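Local structure of glucose-6-phosphate isomerase (Plasmodium falciparum, 3QKI) at residues E107-P119 against W306-S318. The protein probably catalyses the reversible interconversion of glucose 6-phosphate and fructose 6-phosphate in glycolysis and gluconeogenesis. Sequence-based numbering, arbitrary orientation.
Sequences ENRSVLHTALRIP and WDWVGGRFSVTSS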
loop_
_atom_site.group_PDB
_atom_site.type_symbol
_atom_site.label_atom_id
_atom_site.label_comp_id
_atom_site.label_asym_id
_atom_site.label_seq_id
_atom_site.Cartn_x
_atom_site.Cartn_y
_atom_site.Cartn_z
ATOM N N GLU A 107 -26.429 -12.020 -9.657
ATOM C CA GLU A 107 -25.897 -13.115 -10.459
ATOM C C GLU A 107 -26.664 -14.413 -10.164
ATOM O O GLU A 107 -26.422 -15.418 -10.819
ATOM C CB GLU A 107 -24.393 -13.291 -10.202
ATOM C CG GLU A 107 -23.553 -12.117 -10.684
ATOM C CD GLU A 107 -22.083 -12.173 -10.322
ATOM O OE1 GLU A 107 -21.778 -12.468 -9.147
ATOM O OE2 GLU A 107 -21.236 -11.888 -11.198
ATOM N N ASN A 108 -27.617 -14.364 -9.208
ATOM C CA ASN A 108 -28.444 -15.490 -8.747
ATOM C C ASN A 108 -27.560 -16.666 -8.332
ATOM O O ASN A 108 -27.635 -17.744 -8.910
ATOM C CB ASN A 108 -29.514 -15.897 -9.787
ATOM C CG ASN A 108 -30.629 -16.692 -9.155
ATOM O OD1 ASN A 108 -30.981 -16.494 -7.983
ATOM N ND2 ASN A 108 -31.184 -17.622 -9.902
ATOM N N ARG A 109 -26.678 -16.424 -7.358
ATOM C CA ARG A 109 -25.709 -17.413 -6.922
ATOM C C ARG A 109 -25.642 -17.579 -5.433
ATOM O O ARG A 109 -25.942 -16.654 -4.676
ATOM C CB ARG A 109 -24.310 -17.021 -7.404
ATOM C CG ARG A 109 -24.138 -17.131 -8.892
ATOM C CD ARG A 109 -22.838 -17.809 -9.215
ATOM N NE ARG A 109 -21.721 -16.877 -9.177
ATOM C CZ ARG A 109 -21.206 -16.288 -10.248
ATOM N NH1 ARG A 109 -21.726 -16.510 -11.450
ATOM N NH2 ARG A 109 -20.171 -15.467 -10.126
ATOM N N SER A 110 -25.152 -18.740 -5.014
ATOM C CA SER A 110 -24.899 -19.033 -3.620
ATOM C C SER A 110 -23.555 -18.394 -3.263
ATOM O O SER A 110 -22.773 -18.049 -4.149
ATOM C CB SER A 110 -24.857 -20.540 -3.394
ATOM O OG SER A 110 -26.131 -21.107 -3.641
ATOM N N VAL A 111 -23.305 -18.218 -1.969
ATOM C CA VAL A 111 -22.077 -17.602 -1.422
ATOM C C VAL A 111 -21.621 -18.585 -0.345
ATOM O O VAL A 111 -22.135 -18.574 0.783
ATOM C CB VAL A 111 -22.372 -16.188 -0.872
ATOM C CG1 VAL A 111 -21.147 -15.619 -0.161
ATOM C CG2 VAL A 111 -22.834 -15.243 -1.997
ATOM N N LEU A 112 -20.697 -19.476 -0.718
ATOM C CA LEU A 112 -20.322 -20.581 0.176
ATOM C C LEU A 112 -18.838 -20.758 0.441
ATOM O O LEU A 112 -18.379 -21.892 0.656
ATOM C CB LEU A 112 -20.975 -21.889 -0.313
ATOM C CG LEU A 112 -22.480 -22.053 -0.106
ATOM C CD1 LEU A 112 -23.020 -23.228 -0.934
ATOM C CD2 LEU A 112 -22.826 -22.178 1.371
ATOM N N HIS A 113 -18.100 -19.648 0.554
ATOM C CA HIS A 113 -16.696 -19.732 0.947
ATOM C C HIS A 113 -16.545 -20.353 2.366
ATOM O O HIS A 113 -15.547 -21.007 2.642
ATOM C CB HIS A 113 -16.008 -18.367 0.850
ATOM C CG HIS A 113 -16.741 -17.282 1.555
ATOM N ND1 HIS A 113 -17.744 -16.564 0.920
ATOM C CD2 HIS A 113 -16.615 -16.844 2.821
ATOM C CE1 HIS A 113 -18.199 -15.717 1.827
ATOM N NE2 HIS A 113 -17.543 -15.843 2.987
ATOM N N THR A 114 -17.554 -20.193 3.234
ATOM C CA THR A 114 -17.554 -20.787 4.577
ATOM C C THR A 114 -17.536 -22.330 4.533
ATOM O O THR A 114 -16.997 -22.940 5.444
ATOM C CB THR A 114 -18.732 -20.267 5.437
ATOM O OG1 THR A 114 -19.963 -20.494 4.738
ATOM C CG2 THR A 114 -18.599 -18.807 5.777
ATOM N N ALA A 115 -18.081 -22.947 3.463
ATOM C CA ALA A 115 -18.105 -24.410 3.303
ATOM C C ALA A 115 -16.708 -24.972 3.060
ATOM O O ALA A 115 -16.450 -26.134 3.400
ATOM C CB ALA A 115 -19.036 -24.805 2.157
ATOM N N LEU A 116 -15.783 -24.134 2.502
ATOM C CA LEU A 116 -14.404 -24.527 2.193
ATOM C C LEU A 116 -13.601 -24.993 3.407
ATOM O O LEU A 116 -12.674 -25.796 3.269
ATOM C CB LEU A 116 -13.645 -23.382 1.499
ATOM C CG LEU A 116 -14.211 -22.938 0.150
ATOM C CD1 LEU A 116 -13.624 -21.592 -0.264
ATOM C CD2 LEU A 116 -14.023 -24.005 -0.924
ATOM N N ARG A 117 -13.937 -24.480 4.567
ATOM C CA ARG A 117 -13.203 -24.793 5.787
ATOM C C ARG A 117 -13.968 -25.656 6.803
ATOM O O ARG A 117 -13.476 -25.834 7.911
ATOM C CB ARG A 117 -12.624 -23.519 6.424
ATOM C CG ARG A 117 -13.640 -22.398 6.566
ATOM C CD ARG A 117 -13.471 -21.337 5.491
ATOM N NE ARG A 117 -14.027 -20.089 6.011
ATOM C CZ ARG A 117 -13.922 -18.900 5.435
ATOM N NH1 ARG A 117 -13.280 -18.768 4.275
ATOM N NH2 ARG A 117 -14.437 -17.831 6.021
ATOM N N ILE A 118 -15.137 -26.223 6.433
ATOM C CA ILE A 118 -15.861 -27.133 7.336
ATOM C C ILE A 118 -14.983 -28.429 7.413
ATOM O O ILE A 118 -14.583 -28.940 6.361
ATOM C CB ILE A 118 -17.315 -27.404 6.861
ATOM C CG1 ILE A 118 -18.160 -26.121 6.957
ATOM C CG2 ILE A 118 -17.963 -28.563 7.672
ATOM C CD1 ILE A 118 -19.552 -26.186 6.232
ATOM N N PRO A 119 -14.572 -28.882 8.624
ATOM C CA PRO A 119 -13.709 -30.086 8.702
ATOM C C PRO A 119 -14.451 -31.368 8.331
ATOM O O PRO A 119 -15.679 -31.406 8.377
ATOM C CB PRO A 119 -13.213 -30.085 10.153
ATOM C CG PRO A 119 -14.262 -29.358 10.918
ATOM C CD PRO A 119 -14.937 -28.386 9.971
ATOM N N TRP A 306 -15.329 -23.709 -7.062
ATOM C CA TRP A 306 -16.712 -23.581 -7.522
ATOM C C TRP A 306 -17.205 -22.159 -7.691
ATOM O O TRP A 306 -16.629 -21.236 -7.105
ATOM C CB TRP A 306 -17.614 -24.427 -6.600
ATOM C CG TRP A 306 -17.089 -25.827 -6.485
ATOM C CD1 TRP A 306 -17.279 -26.846 -7.381
ATOM C CD2 TRP A 306 -16.069 -26.280 -5.575
ATOM N NE1 TRP A 306 -16.473 -27.912 -7.063
ATOM C CE2 TRP A 306 -15.719 -27.595 -5.959
ATOM C CE3 TRP A 306 -15.403 -25.692 -4.479
ATOM C CZ2 TRP A 306 -14.766 -28.353 -5.259
ATOM C CZ3 TRP A 306 -14.473 -26.449 -3.781
ATOM C CH2 TRP A 306 -14.165 -27.764 -4.169
ATOM N N ASP A 307 -18.275 -21.974 -8.489
ATOM C CA ASP A 307 -18.816 -20.636 -8.744
ATOM C C ASP A 307 -19.330 -19.902 -7.496
ATOM O O ASP A 307 -19.394 -18.679 -7.516
ATOM C CB ASP A 307 -19.820 -20.607 -9.925
ATOM C CG ASP A 307 -21.175 -21.242 -9.682
ATOM O OD1 ASP A 307 -22.021 -21.207 -10.612
ATOM O OD2 ASP A 307 -21.394 -21.794 -8.567
ATOM N N TRP A 308 -19.653 -20.647 -6.412
ATOM C CA TRP A 308 -20.092 -20.085 -5.134
ATOM C C TRP A 308 -18.909 -19.600 -4.257
ATOM O O TRP A 308 -19.106 -19.150 -3.124
ATOM C CB TRP A 308 -21.068 -21.008 -4.380
ATOM C CG TRP A 308 -20.729 -22.471 -4.413
ATOM C CD1 TRP A 308 -21.362 -23.437 -5.138
ATOM C CD2 TRP A 308 -19.742 -23.148 -3.620
ATOM N NE1 TRP A 308 -20.808 -24.663 -4.881
ATOM C CE2 TRP A 308 -19.829 -24.522 -3.930
ATOM C CE3 TRP A 308 -18.784 -22.726 -2.676
ATOM C CZ2 TRP A 308 -18.983 -25.473 -3.350
ATOM C CZ3 TRP A 308 -17.966 -23.673 -2.084
ATOM C CH2 TRP A 308 -18.067 -25.028 -2.422
ATOM N N VAL A 309 -17.678 -19.675 -4.816
ATOM C CA VAL A 309 -16.452 -19.157 -4.221
ATOM C C VAL A 309 -16.114 -17.864 -4.977
ATOM O O VAL A 309 -15.666 -17.926 -6.118
ATOM C CB VAL A 309 -15.245 -20.145 -4.275
ATOM C CG1 VAL A 309 -14.050 -19.555 -3.528
ATOM C CG2 VAL A 309 -15.606 -21.512 -3.701
ATOM N N GLY A 310 -16.311 -16.717 -4.347
ATOM C CA GLY A 310 -15.945 -15.439 -4.966
ATOM C C GLY A 310 -14.437 -15.280 -4.948
ATOM O O GLY A 310 -13.813 -15.744 -4.004
ATOM N N GLY A 311 -13.855 -14.693 -5.992
ATOM C CA GLY A 311 -12.413 -14.465 -6.104
ATOM C C GLY A 311 -11.772 -13.910 -4.844
ATOM O O GLY A 311 -10.832 -14.504 -4.313
ATOM N N ARG A 312 -12.324 -12.815 -4.313
ATOM C CA ARG A 312 -11.841 -12.174 -3.071
ATOM C C ARG A 312 -12.113 -13.000 -1.780
ATOM O O ARG A 312 -11.685 -12.582 -0.705
ATOM C CB ARG A 312 -12.383 -10.743 -2.940
ATOM C CG ARG A 312 -13.901 -10.653 -2.927
ATOM C CD ARG A 312 -14.329 -9.254 -3.290
ATOM N NE ARG A 312 -15.776 -9.154 -3.433
ATOM C CZ ARG A 312 -16.414 -9.220 -4.591
ATOM N NH1 ARG A 312 -15.737 -9.383 -5.722
ATOM N NH2 ARG A 312 -17.734 -9.109 -4.631
ATOM N N PHE A 313 -12.838 -14.140 -1.891
ATOM C CA PHE A 313 -13.117 -15.075 -0.786
ATOM C C PHE A 313 -12.504 -16.466 -1.126
ATOM O O PHE A 313 -12.894 -17.475 -0.548
ATOM C CB PHE A 313 -14.646 -15.231 -0.610
ATOM C CG PHE A 313 -15.400 -13.980 -0.214
ATOM C CD1 PHE A 313 -15.502 -13.605 1.126
ATOM C CD2 PHE A 313 -16.057 -13.211 -1.170
ATOM C CE1 PHE A 313 -16.235 -12.472 1.503
ATOM C CE2 PHE A 313 -16.775 -12.065 -0.797
ATOM C CZ PHE A 313 -16.865 -11.708 0.542
ATOM N N SER A 314 -11.587 -16.523 -2.089
ATOM C CA SER A 314 -11.045 -17.793 -2.613
ATOM C C SER A 314 -9.794 -18.404 -1.969
ATOM O O SER A 314 -9.495 -19.554 -2.263
ATOM C CB SER A 314 -10.916 -17.736 -4.138
ATOM O OG SER A 314 -9.767 -17.011 -4.546
ATOM N N VAL A 315 -9.088 -17.686 -1.070
ATOM C CA VAL A 315 -7.867 -18.216 -0.427
ATOM C C VAL A 315 -8.061 -19.569 0.288
ATOM O O VAL A 315 -7.131 -20.376 0.280
ATOM C CB VAL A 315 -7.042 -17.187 0.409
ATOM C CG1 VAL A 315 -7.742 -16.853 1.718
ATOM C CG2 VAL A 315 -5.621 -17.693 0.693
ATOM N N THR A 316 -9.252 -19.821 0.889
ATOM C CA THR A 316 -9.532 -21.092 1.563
ATOM C C THR A 316 -9.960 -22.219 0.609
ATOM O O THR A 316 -10.170 -23.346 1.046
ATOM C CB THR A 316 -10.435 -20.918 2.796
ATOM O OG1 THR A 316 -11.701 -20.380 2.381
ATOM C CG2 THR A 316 -9.776 -20.044 3.879
ATOM N N SER A 317 -10.018 -21.946 -0.694
ATOM C CA SER A 317 -10.289 -22.994 -1.689
ATOM C C SER A 317 -8.895 -23.407 -2.191
ATOM O O SER A 317 -7.896 -22.863 -1.697
ATOM C CB SER A 317 -11.109 -22.444 -2.858
ATOM O OG SER A 317 -10.326 -21.604 -3.702
ATOM N N SER A 318 -8.819 -24.297 -3.215
ATOM C CA SER A 318 -7.554 -24.697 -3.843
ATOM C C SER A 318 -6.699 -23.487 -4.295
ATOM O O SER A 318 -5.474 -23.597 -4.312
ATOM C CB SER A 318 -7.808 -25.630 -5.022
ATOM O OG SER A 318 -8.754 -25.067 -5.911
HETATM O O HOH W 1 -18.896 -15.780 -7.149
HETATM O O HOH W 2 -24.077 -20.826 -7.009
HETATM O O HOH W 3 -18.025 -16.837 -1.889
HETATM O O HOH W 4 -11.250 -25.917 0.841
#
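Beside the sugar-phosphate site, the loop 306-318 packs against the buried part, 111-117, of segment 107-119, with the imidazole of His113 lying on the phenyl ring of Phe313 in an offset stack, centroids 4.2 Å apart and planes 16° from parallel. With chi1 at 51°, His113 CG sits between the backbone N and carbonyl carbon, and chi2 of -87° turns the ring face to Phe313. In the imidazole plane, ND1 meets a water that donates to Trp308 O and accepts from Gly310 N; with Arg117 NH2 also at the edge, this probably helps to orient the ring. Trp308 O also receives a nearly straight bond from Leu112 N (2.9 Å). Trp306 CB and Leu112 CD1 lie over opposite faces of the Trp308 indole, both offset toward its rim, while Leu112 CB comes within 3.3 Å of Trp308 CE3. Leu116 forks: CD1 reaches Val309 CG1, and CD2 meets the Trp306 edge at CZ3. Thr316 OG1 lies in the Arg117 guanidinium plane, 2.9 Å from NH1; Asp344 and Glu534 salt-bridge Arg117. Arg312 salt-bridges Glu398, a residue of the fructose 6-phosphate site, unoccupied in this chain. Loop 306-318 thus links edge strand 302-303 of the SIS-type parallel sheet, through the Ser317 N-cap, to helix 318-328, bordering the phosphoglucose isomerase sugar-phosphate site.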